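Alpha-actinin-like protein 1 (Schizosaccharomyces pombe, PDB 5BVR) binds actin filaments laterally and takes part in forming and organising the actin ring of cytokinesis and in septation. Local coordinates at residues R153-G158 / C162-Q167; R137-Y142 / V146-F151. All blocks are in the same frame, centred on the assembly; numbering follows the deposited sequence.

Contact 1 of 2, residues R153-G158 / C162-Q167; sequences RSWTNG and CALIHQ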
ATOM      1  N   ARG A 153     -13.627  -7.708   5.602  1.00 15.39           N
ATOM      2  CA  ARG A 153     -13.931  -8.839   6.449  1.00 15.98           C
ATOM      3  C   ARG A 153     -13.478 -10.168   5.883  1.00 16.88           C
ATOM      4  O   ARG A 153     -13.308 -11.115   6.643  1.00 16.77           O
ATOM      5  CB  ARG A 153     -15.432  -8.866   6.739  1.00 19.40           C
ATOM      6  CG  ARG A 153     -15.979  -7.466   7.009  1.00 29.37           C
ATOM      7  CD  ARG A 153     -17.057  -7.431   8.000  1.00 39.48           C
ATOM      8  NE  ARG A 153     -16.580  -7.926   9.275  1.00 37.13           N
ATOM      9  CZ  ARG A 153     -17.381  -8.169  10.296  1.00 40.21           C
ATOM     10  NH1 ARG A 153     -18.691  -7.983  10.167  1.00 52.28           N
ATOM     11  NH2 ARG A 153     -16.878  -8.615  11.430  1.00 35.72           N
ATOM     12  N   SER A 154     -13.284 -10.249   4.567  1.00 14.90           N
ATOM     13  CA  SER A 154     -12.823 -11.495   3.951  1.00 14.40           C
ATOM     14  C   SER A 154     -11.390 -11.866   4.319  1.00 15.49           C
ATOM     15  O   SER A 154     -10.945 -12.958   3.997  1.00 15.26           O
ATOM     16  CB  SER A 154     -12.874 -11.403   2.414  1.00 16.49           C
ATOM     17  OG  SER A 154     -14.164 -11.109   1.950  1.00 19.85           O
ATOM     18  N   TRP A 155     -10.660 -10.944   4.942  1.00 14.29           N
ATOM     19  CA  TRP A 155      -9.236 -11.119   5.225  1.00 12.74           C
ATOM     20  C   TRP A 155      -8.873 -11.265   6.705  1.00 13.44           C
ATOM     21  O   TRP A 155      -7.720 -11.568   7.027  1.00 15.47           O
ATOM     22  CB  TRP A 155      -8.482  -9.880   4.680  1.00 13.96           C
ATOM     23  CG  TRP A 155      -8.670  -9.740   3.203  1.00 13.02           C
ATOM     24  CD1 TRP A 155      -9.670  -9.090   2.569  1.00 15.21           C
ATOM     25  CD2 TRP A 155      -7.882 -10.374   2.178  1.00 12.69           C
ATOM     26  NE1 TRP A 155      -9.547  -9.245   1.209  1.00 14.48           N
ATOM     27  CE2 TRP A 155      -8.457 -10.032   0.943  1.00 13.86           C
ATOM     28  CE3 TRP A 155      -6.739 -11.183   2.192  1.00 14.08           C
ATOM     29  CZ2 TRP A 155      -7.935 -10.471  -0.267  1.00 13.95           C
ATOM     30  CZ3 TRP A 155      -6.212 -11.616   0.980  1.00 15.00           C
ATOM     31  CH2 TRP A 155      -6.800 -11.230  -0.225  1.00 14.26           C
ATOM     32  N   THR A 156      -9.852 -11.097   7.596  1.00 15.71           N
ATOM     33  CA  THR A 156      -9.543 -10.983   9.017  1.00 16.25           C
ATOM     34  C   THR A 156      -9.271 -12.309   9.719  1.00 15.36           C
ATOM     35  O   THR A 156      -8.726 -12.314  10.812  1.00 17.90           O
ATOM     36  CB  THR A 156     -10.637 -10.192   9.762  1.00 15.49           C
ATOM     37  OG1 THR A 156     -11.893 -10.879   9.673  1.00 17.50           O
ATOM     38  CG2 THR A 156     -10.748  -8.761   9.190  1.00 17.74           C
ATOM     39  N   ASN A 157      -9.576 -13.437   9.090  1.00 15.10           N
ATOM     40  CA  ASN A 157      -9.289 -14.726   9.738  1.00 17.84           C
ATOM     41  C   ASN A 157      -7.957 -15.356   9.325  1.00 16.30           C
ATOM     42  O   ASN A 157      -7.641 -16.459   9.764  1.00 18.35           O
ATOM     43  CB  ASN A 157     -10.447 -15.725   9.585  1.00 19.79           C
ATOM     44  CG  ASN A 157     -10.568 -16.313   8.185  1.00 19.00           C
ATOM     45  OD1 ASN A 157      -9.685 -16.171   7.363  1.00 18.75           O
ATOM     46  ND2 ASN A 157     -11.668 -16.984   7.916  1.00 21.58           N
ATOM     47  N   GLY A 158      -7.194 -14.666   8.472  1.00 15.87           N
ATOM     48  CA  GLY A 158      -5.868 -15.153   8.083  1.00 16.48           C
ATOM     49  C   GLY A 158      -5.820 -16.111   6.910  1.00 18.47           C
ATOM     50  O   GLY A 158      -4.755 -16.288   6.294  1.00 17.26           O
ATOM     51  N   CYS A 162      -3.103 -16.955   3.650  1.00 15.89           N
ATOM     52  CA  CYS A 162      -2.438 -18.259   3.606  1.00 15.83           C
ATOM     53  C   CYS A 162      -2.730 -18.998   2.310  1.00 17.89           C
ATOM     54  O   CYS A 162      -1.826 -19.621   1.737  1.00 19.01           O
ATOM     55  CB  CYS A 162      -2.831 -19.135   4.788  1.00 20.75           C
ATOM     56  SG  CYS A 162      -2.146 -18.577   6.380  1.00 18.67           S
ATOM     57  N   ALA A 163      -3.968 -18.914   1.826  1.00 17.37           N
ATOM     58  CA  ALA A 163      -4.359 -19.618   0.604  1.00 18.48           C
ATOM     59  C   ALA A 163      -3.643 -19.009  -0.591  1.00 17.60           C
ATOM     60  O   ALA A 163      -3.201 -19.744  -1.486  1.00 17.90           O
ATOM     61  CB  ALA A 163      -5.847 -19.550   0.403  1.00 18.42           C
ATOM     62  N   LEU A 164      -3.524 -17.680  -0.627  1.00 15.16           N
ATOM     63  CA  LEU A 164      -2.823 -17.042  -1.739  1.00 15.08           C
ATOM     64  C   LEU A 164      -1.398 -17.544  -1.826  1.00 19.73           C
ATOM     65  O   LEU A 164      -0.910 -17.835  -2.903  1.00 18.86           O
ATOM     66  CB  LEU A 164      -2.831 -15.527  -1.575  1.00 15.18           C
ATOM     67  CG  LEU A 164      -4.081 -14.776  -2.009  1.00 16.84           C
ATOM     68  CD1 LEU A 164      -3.918 -13.290  -1.679  1.00 19.45           C
ATOM     69  CD2 LEU A 164      -4.370 -14.938  -3.480  1.00 20.30           C
ATOM     70  N   ILE A 165      -0.725 -17.630  -0.685  1.00 16.06           N
ATOM     71  CA  ILE A 165       0.656 -18.087  -0.646  1.00 18.19           C
ATOM     72  C   ILE A 165       0.733 -19.556  -1.054  1.00 18.47           C
ATOM     73  O   ILE A 165       1.553 -19.936  -1.900  1.00 20.33           O
ATOM     74  CB  ILE A 165       1.264 -17.900   0.746  1.00 19.16           C
ATOM     75  CG1 ILE A 165       1.384 -16.400   1.036  1.00 19.93           C
ATOM     76  CG2 ILE A 165       2.636 -18.551   0.827  1.00 23.28           C
ATOM     77  CD1 ILE A 165       1.743 -16.091   2.462  1.00 22.64           C
ATOM     78  N   HIS A 166      -0.113 -20.380  -0.455  1.00 19.35           N
ATOM     79  CA  HIS A 166      -0.097 -21.804  -0.757  1.00 19.84           C
ATOM     80  C   HIS A 166      -0.310 -22.111  -2.247  1.00 20.44           C
ATOM     81  O   HIS A 166       0.379 -22.983  -2.821  1.00 21.96           O
ATOM     82  CB  HIS A 166      -1.149 -22.530   0.089  1.00 20.18           C
ATOM     83  CG  HIS A 166      -1.280 -23.980  -0.220  1.00 22.59           C
ATOM     84  ND1 HIS A 166      -2.397 -24.500  -0.835  1.00 23.49           N
ATOM     85  CD2 HIS A 166      -0.449 -25.022   0.006  1.00 26.15           C
ATOM     86  CE1 HIS A 166      -2.241 -25.806  -0.983  1.00 27.33           C
ATOM     87  NE2 HIS A 166      -1.077 -26.151  -0.462  1.00 27.36           N
ATOM     88  N   GLN A 167      -1.258 -21.445  -2.892  1.00 20.26           N
ATOM     89  CA  GLN A 167      -1.551 -21.780  -4.282  1.00 22.02           C
ATOM     90  C   GLN A 167      -0.411 -21.342  -5.197  1.00 21.28           C
ATOM     91  O   GLN A 167      -0.157 -21.967  -6.227  1.00 24.28           O
ATOM     92  CB  GLN A 167      -2.890 -21.231  -4.759  1.00 21.77           C
ATOM     93  CG  GLN A 167      -3.042 -19.742  -4.700  1.00 19.00           C
ATOM     94  CD  GLN A 167      -2.445 -19.053  -5.893  1.00 19.05           C
ATOM     95  OE1 GLN A 167      -2.533 -19.556  -7.020  1.00 22.69           O
ATOM     96  NE2 GLN A 167      -1.867 -17.867  -5.661  1.00 20.79           N
TER
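The carbonyl oxygen of G158 accepts the N-H of C162, with C162 N 3.2 Å from G158 O and an N-H...O angle of 161°. The donor lies in the carbonyl plane. G158 is the N-cap residue of helix 159-168, so this bond joins the cap to the first turn. The C162 sulfur lies beside its own backbone N (chi1 -71°), which brings C162 SG to 3.5 Å from G158 O. G158, with phi at 87°, carries no CB to crowd the preceding carbonyl oxygen, and it closes the type I turn that begins at W155.

Two residues beyond C162, L164 reaches back to W155. Its CD1 methyl meets the six-membered end of the indole at the edge, in the ring plane, with L164 CD1 3.8 Å from W155 CH2, and the two side chains cross at about a right angle. The far end of the indole is polar: W155 NE1 donates to D150 O, while I220 and V224 of helix 217-234 also touch the side chain. The buried tryptophan thus has its N-H satisfied on the pyrrole side and its benzo edge packed against leucine, which together should restrict rotation of the ring.

Contact 2 of 2, residues R137-Y142 / V146-F151; sequences RKTANY and VDVQDF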
ATOM      1  N   ARG A 137     -10.054 -15.483  -8.163  1.00 16.72           N
ATOM      2  CA  ARG A 137      -9.617 -16.564  -9.040  1.00 17.67           C
ATOM      3  C   ARG A 137      -8.511 -17.395  -8.397  1.00 16.68           C
ATOM      4  O   ARG A 137      -8.527 -18.638  -8.463  1.00 19.79           O
ATOM      5  CB  ARG A 137      -9.175 -16.011 -10.394  1.00 18.70           C
ATOM      6  CG  ARG A 137     -10.316 -15.442 -11.242  1.00 21.01           C
ATOM      7  CD  ARG A 137     -11.239 -16.527 -11.872  1.00 24.86           C
ATOM      8  NE  ARG A 137     -12.187 -15.879 -12.785  1.00 23.44           N
ATOM      9  CZ  ARG A 137     -13.377 -15.400 -12.442  1.00 26.31           C
ATOM     10  NH1 ARG A 137     -13.844 -15.559 -11.200  1.00 30.23           N
ATOM     11  NH2 ARG A 137     -14.111 -14.762 -13.347  1.00 26.08           N
ATOM     12  N   LYS A 138      -7.556 -16.733  -7.758  1.00 16.98           N
ATOM     13  CA  LYS A 138      -6.435 -17.427  -7.149  1.00 16.88           C
ATOM     14  C   LYS A 138      -6.861 -18.264  -5.937  1.00 18.71           C
ATOM     15  O   LYS A 138      -6.192 -19.234  -5.604  1.00 22.36           O
ATOM     16  CB  LYS A 138      -5.329 -16.456  -6.739  1.00 17.81           C
ATOM     17  CG  LYS A 138      -4.569 -15.806  -7.908  1.00 18.13           C
ATOM     18  CD  LYS A 138      -3.838 -16.824  -8.768  1.00 18.35           C
ATOM     19  CE  LYS A 138      -2.947 -16.143  -9.796  1.00 22.01           C
ATOM     20  NZ  LYS A 138      -2.135 -17.150 -10.555  1.00 26.16           N
ATOM     21  N   THR A 139      -7.977 -17.912  -5.299  1.00 17.39           N
ATOM     22  CA  THR A 139      -8.452 -18.675  -4.126  1.00 17.20           C
ATOM     23  C   THR A 139      -9.666 -19.542  -4.409  1.00 18.79           C
ATOM     24  O   THR A 139     -10.291 -20.060  -3.478  1.00 20.03           O
ATOM     25  CB  THR A 139      -8.753 -17.739  -2.926  1.00 18.18           C
ATOM     26  OG1 THR A 139      -9.778 -16.792  -3.273  1.00 17.88           O
ATOM     27  CG2 THR A 139      -7.490 -17.030  -2.472  1.00 20.02           C
ATOM     28  N   ALA A 140      -9.956 -19.724  -5.687  1.00 20.18           N
ATOM     29  CA  ALA A 140     -11.102 -20.518  -6.136  1.00 21.55           C
ATOM     30  C   ALA A 140     -11.156 -21.907  -5.519  1.00 25.55           C
ATOM     31  O   ALA A 140     -12.241 -22.421  -5.265  1.00 29.83           O
ATOM     32  CB  ALA A 140     -11.063 -20.628  -7.639  1.00 24.52           C
ATOM     33  N   ASN A 141     -10.003 -22.522  -5.288  1.00 20.81           N
ATOM     34  CA  ASN A 141     -10.003 -23.893  -4.776  1.00 25.06           C
ATOM     35  C   ASN A 141     -10.096 -24.028  -3.259  1.00 22.79           C
ATOM     36  O   ASN A 141      -9.976 -25.142  -2.727  1.00 27.04           O
ATOM     37  CB  ASN A 141      -8.771 -24.626  -5.272  1.00 29.26           C
ATOM     38  CG  ASN A 141      -8.796 -24.833  -6.775  1.00 35.20           C
ATOM     39  OD1 ASN A 141      -9.862 -25.000  -7.369  1.00 37.51           O
ATOM     40  ND2 ASN A 141      -7.629 -24.808  -7.394  1.00 34.64           N
ATOM     41  N   TYR A 142     -10.348 -22.916  -2.569  1.00 19.45           N
ATOM     42  CA  TYR A 142     -10.302 -22.863  -1.104  1.00 20.75           C
ATOM     43  C   TYR A 142     -11.668 -22.589  -0.472  1.00 21.55           C
ATOM     44  O   TYR A 142     -11.758 -22.311   0.721  1.00 22.47           O
ATOM     45  CB  TYR A 142      -9.256 -21.822  -0.652  1.00 19.77           C
ATOM     46  CG  TYR A 142      -7.862 -22.194  -1.077  1.00 18.61           C
ATOM     47  CD1 TYR A 142      -7.421 -21.958  -2.376  1.00 20.52           C
ATOM     48  CD2 TYR A 142      -6.978 -22.804  -0.193  1.00 21.73           C
ATOM     49  CE1 TYR A 142      -6.159 -22.319  -2.768  1.00 18.65           C
ATOM     50  CE2 TYR A 142      -5.715 -23.169  -0.583  1.00 20.27           C
ATOM     51  CZ  TYR A 142      -5.301 -22.913  -1.872  1.00 19.43           C
ATOM     52  OH  TYR A 142      -4.029 -23.300  -2.278  1.00 23.53           O
ATOM     53  N   VAL A 146     -12.405 -20.088   2.600  1.00 20.55           N
ATOM     54  CA  VAL A 146     -12.002 -18.813   2.011  1.00 19.39           C
ATOM     55  C   VAL A 146     -13.075 -18.358   1.030  1.00 17.76           C
ATOM     56  O   VAL A 146     -13.553 -19.130   0.202  1.00 19.55           O
ATOM     57  CB  VAL A 146     -10.646 -18.964   1.282  1.00 18.24           C
ATOM     58  CG1 VAL A 146     -10.278 -17.680   0.538  1.00 19.42           C
ATOM     59  CG2 VAL A 146      -9.555 -19.355   2.251  1.00 21.59           C
ATOM     60  N   ASP A 147     -13.457 -17.089   1.133  1.00 18.35           N
ATOM     61  CA  ASP A 147     -14.445 -16.512   0.238  1.00 17.24           C
ATOM     62  C   ASP A 147     -14.176 -15.019   0.153  1.00 18.76           C
ATOM     63  O   ASP A 147     -14.627 -14.238   0.989  1.00 19.94           O
ATOM     64  CB  ASP A 147     -15.862 -16.784   0.725  1.00 20.21           C
ATOM     65  CG  ASP A 147     -16.919 -16.297  -0.251  1.00 25.58           C
ATOM     66  OD1 ASP A 147     -16.600 -16.031  -1.426  1.00 31.57           O
ATOM     67  OD2 ASP A 147     -18.093 -16.195   0.169  1.00 30.81           O
ATOM     68  N   VAL A 148     -13.395 -14.615  -0.841  1.00 15.97           N
ATOM     69  CA  VAL A 148     -12.973 -13.228  -0.934  1.00 16.23           C
ATOM     70  C   VAL A 148     -14.070 -12.426  -1.618  1.00 20.47           C
ATOM     71  O   VAL A 148     -14.341 -12.604  -2.809  1.00 22.51           O
ATOM     72  CB  VAL A 148     -11.647 -13.100  -1.680  1.00 17.43           C
ATOM     73  CG1 VAL A 148     -11.282 -11.641  -1.808  1.00 18.98           C
ATOM     74  CG2 VAL A 148     -10.559 -13.818  -0.933  1.00 17.24           C
ATOM     75  N   GLN A 149     -14.730 -11.568  -0.854  1.00 16.26           N
ATOM     76  CA  GLN A 149     -15.859 -10.796  -1.350  1.00 18.42           C
ATOM     77  C   GLN A 149     -15.615  -9.291  -1.237  1.00 16.09           C
ATOM     78  O   GLN A 149     -16.441  -8.498  -1.711  1.00 19.29           O
ATOM     79  CB  GLN A 149     -17.121 -11.148  -0.564  1.00 21.59           C
ATOM     80  CG  GLN A 149     -17.650 -12.539  -0.857  1.00 23.70           C
ATOM     81  CD  GLN A 149     -17.938 -12.752  -2.341  1.00 42.74           C
ATOM     82  OE1 GLN A 149     -18.395 -11.840  -3.031  1.00 43.87           O
ATOM     83  NE2 GLN A 149     -17.660 -13.958  -2.838  1.00 43.73           N
ATOM     84  N   ASP A 150     -14.487  -8.912  -0.622  1.00 15.61           N
ATOM     85  CA  ASP A 150     -14.174  -7.532  -0.312  1.00 15.73           C
ATOM     86  C   ASP A 150     -12.725  -7.425   0.114  1.00 16.56           C
ATOM     87  O   ASP A 150     -12.002  -8.414   0.087  1.00 14.49           O
ATOM     88  CB  ASP A 150     -15.093  -7.058   0.814  1.00 15.32           C
ATOM     89  CG  ASP A 150     -15.028  -7.969   2.005  1.00 17.23           C
ATOM     90  OD1 ASP A 150     -13.918  -8.322   2.452  1.00 15.74           O
ATOM     91  OD2 ASP A 150     -16.120  -8.408   2.448  1.00 25.38           O
ATOM     92  N   PHE A 151     -12.305  -6.212   0.461  1.00 15.46           N
ATOM     93  CA  PHE A 151     -10.993  -5.967   1.032  1.00 14.04           C
ATOM     94  C   PHE A 151     -11.075  -5.592   2.508  1.00 15.09           C
ATOM     95  O   PHE A 151     -10.282  -4.789   3.014  1.00 15.74           O
ATOM     96  CB  PHE A 151     -10.273  -4.876   0.232  1.00 15.42           C
ATOM     97  CG  PHE A 151      -9.877  -5.319  -1.159  1.00 15.25           C
ATOM     98  CD1 PHE A 151      -8.878  -6.232  -1.322  1.00 15.53           C
ATOM     99  CD2 PHE A 151     -10.500  -4.813  -2.273  1.00 14.90           C
ATOM    100  CE1 PHE A 151      -8.496  -6.653  -2.596  1.00 17.44           C
ATOM    101  CE2 PHE A 151     -10.131  -5.221  -3.542  1.00 15.61           C
ATOM    102  CZ  PHE A 151      -9.128  -6.143  -3.698  1.00 15.56           C
TER
HETATM  103  O   HOH W   1     -12.418 -16.504  -2.700  1.00 21.73           O
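T139 meets V146 and V148 where the chain leaves helix 127-138, and its side chain can be followed outward from CB, which lies 3.8 Å from V146 CG1. The branch then divides. The methyl CG2 skirts the same valine methyl more loosely, while OG1, set between the backbone N and the carbonyl carbon (chi1 61°), stands 3.9 Å from V148 CG2. This hydroxyl also has two polar partners. It hydrogen-bonds to the carbonyl oxygen of C135, one turn back in the helix, and receives a proton from a water whose oxygen is 2.7 Å from T139 OG1. The same water accepts the backbone N-H of V148, at 2.8 Å from V148 N, and so bridges a buried threonine to the returning chain.

A direct backbone bond closes the loop between the two segments: V146 N donates to Y142 O over 3.0 Å, nearly straight at 166° but tilted 34° from the carbonyl plane. Beside it, Y142 CB packs 3.7 Å from V146 CB. The phenol then leads away from the valine; its OH hydrogen-bonds to H166 ND1 on helix 159-168, and its ring meets Y175 edge-to-face.

The returning chain is itself shaped by a bond from Q149 NE2 to D147 OD1, which arrives on the syn side from out of the carboxylate plane. Threonine and water thus link a helix end to the chain that returns past it, and the Y142-V146 bond closes the turn between them, within the second calponin-homology domain of the tandem pair that forms an alpha-actinin actin-binding domain.

In the fold
Both contacts lie in the second calponin-homology domain, on the same side of the chain's centre and about 8 Å apart between centres, and they are passed in series along the chain. Contact 2 sits where the chain leaves helix 127-138, contact 1 where it enters helix 159-168. The pair illustrates how a loop between successive helices can be held by a backbone bond near each end, with side chains adding the chemistry their burial permits: aromatic-aliphatic in the wholly buried contact 1, aliphatic with a water bridge in contact 2, where Y142 is partly exposed. S154 also ties them, its OG bonding Q149 N and its N bonding D150 OD1, while Q167 packs on K138.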